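PDB 3CW3: absent in melanoma 1 protein from Homo sapiens, which may act as a suppressor of malignant melanoma, possibly through the cytoskeleton, and is represented here by one of its beta/gamma-crystallin Greek-key domains. Local coordinates for residues A[70-73]-A[74-77]. Sequence-based numbering, arbitrary orientation.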
loop_
_atom_site.group_PDB
_atom_site.type_symbol
_atom_site.label_atom_id
_atom_site.label_comp_id
_atom_site.label_asym_id
_atom_site.label_seq_id
_atom_site.Cartn_x
_atom_site.Cartn_y
_atom_site.Cartn_z
ATOM N N GLY A 70 -9.938 6.621 -0.158
ATOM C CA GLY A 70 -10.963 7.572 -0.535
ATOM C C GLY A 70 -10.663 8.999 -0.119
ATOM O O GLY A 70 -9.523 9.350 0.192
ATOM N N ILE A 71 -11.706 9.821 -0.095
ATOM C CA ILE A 71 -11.564 11.226 0.249
ATOM C C ILE A 71 -12.326 11.639 1.507
ATOM O O ILE A 71 -13.501 11.314 1.669
ATOM C CB ILE A 71 -12.034 12.111 -0.935
ATOM C CG1 ILE A 71 -11.128 11.871 -2.146
ATOM C CG2 ILE A 71 -12.027 13.590 -0.541
ATOM C CD1 ILE A 71 -9.663 12.179 -1.888
ATOM N N GLU A 72 -11.639 12.349 2.397
ATOM C CA GLU A 72 -12.253 12.853 3.621
ATOM C C GLU A 72 -11.984 14.357 3.613
ATOM O O GLU A 72 -11.048 14.836 4.252
ATOM C CB GLU A 72 -11.626 12.212 4.864
ATOM C CG GLU A 72 -12.486 12.396 6.110
ATOM C CD GLU A 72 -11.854 11.840 7.375
ATOM O OE1 GLU A 72 -11.080 10.859 7.286
ATOM O OE2 GLU A 72 -12.155 12.376 8.466
ATOM N N ASP A 73 -12.812 15.074 2.856
ATOM C CA ASP A 73 -12.725 16.521 2.658
ATOM C C ASP A 73 -12.049 17.387 3.723
ATOM O O ASP A 73 -11.128 18.148 3.420
ATOM C CB ASP A 73 -14.125 17.088 2.403
ATOM C CG ASP A 73 -14.737 16.594 1.103
ATOM O OD1 ASP A 73 -15.948 16.827 0.903
ATOM O OD2 ASP A 73 -14.020 15.992 0.279
ATOM N N ILE A 74 -12.516 17.286 4.962
ATOM C CA ILE A 74 -11.978 18.103 6.046
ATOM C C ILE A 74 -10.474 18.016 6.305
ATOM O O ILE A 74 -9.882 18.961 6.829
ATOM C CB ILE A 74 -12.730 17.819 7.382
ATOM C CG1 ILE A 74 -14.118 18.459 7.337
ATOM C CG2 ILE A 74 -11.955 18.385 8.567
ATOM C CD1 ILE A 74 -14.846 18.459 8.675
ATOM N N LEU A 75 -9.845 16.914 5.919
ATOM C CA LEU A 75 -8.419 16.759 6.195
ATOM C C LEU A 75 -7.518 16.585 4.985
ATOM O O LEU A 75 -6.327 16.347 5.147
ATOM C CB LEU A 75 -8.211 15.557 7.119
ATOM C CG LEU A 75 -9.048 15.542 8.397
ATOM C CD1 LEU A 75 -8.974 14.166 9.049
ATOM C CD2 LEU A 75 -8.553 16.627 9.338
ATOM N N GLU A 76 -8.070 16.723 3.784
ATOM C CA GLU A 76 -7.298 16.508 2.563
ATOM C C GLU A 76 -6.185 17.487 2.167
ATOM O O GLU A 76 -5.178 17.065 1.592
ATOM C CB GLU A 76 -8.256 16.340 1.379
ATOM C CG GLU A 76 -9.141 15.094 1.437
ATOM C CD GLU A 76 -8.344 13.797 1.487
ATOM O OE1 GLU A 76 -7.212 13.764 0.953
ATOM O OE2 GLU A 76 -8.859 12.803 2.046
ATOM N N ARG A 77 -6.342 18.778 2.446
ATOM C CA ARG A 77 -5.292 19.722 2.058
ATOM C C ARG A 77 -4.033 19.537 2.903
ATOM O O ARG A 77 -4.083 18.962 3.991
ATOM C CB ARG A 77 -5.786 21.169 2.173
ATOM C CG ARG A 77 -7.056 21.465 1.390
ATOM C CD ARG A 77 -7.320 22.964 1.281
ATOM N NE ARG A 77 -6.415 23.604 0.327
ATOM C CZ ARG A 77 -5.447 24.456 0.653
ATOM N NH1 ARG A 77 -5.240 24.790 1.920
ATOM N NH2 ARG A 77 -4.680 24.976 -0.299
#
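In the long loop that joins strands 61-66 and 91-95 in the second Greek-key motif of this beta/gamma-crystallin domain, the chain makes two overlapping beta turns, Glu72-Leu75 and Asp73-Glu76. The amide of Leu75 reaches back to Glu72 O, N to O 2.9 Å, and a weak bond of 3.4 Å from Glu76 N to Asp73 O closes the second turn. Glu76 then folds its carboxylate back to the chain entering the turns: OE2 takes the N-H of Glu72 at 2.8 Å, almost straight at 174°, met on the anti side of OE2 and 20° out of the carboxylate plane. Chi1 (-65°) sets Glu76 CG 3.4 Å from Glu72 O, and a bend at chi2 turns the acid back to Glu72 N. Ile71 crosses the Glu76 side chain at about a right angle, its CG2 3.8 Å from Glu76 CG and its CD1 4.0 Å from Glu76 CD. Glu72, extended, runs alongside Leu75 in the same direction, with OE2 3.7 Å from Leu75 CD1. Glu72 is thus held at both backbone polar groups. At this largely exposed surface, the hydrogen bond from Glu72 N-H probably helps to stabilise the negative charge of Glu76, whereas nearby Glu72 and Asp73 would tend to oppose it.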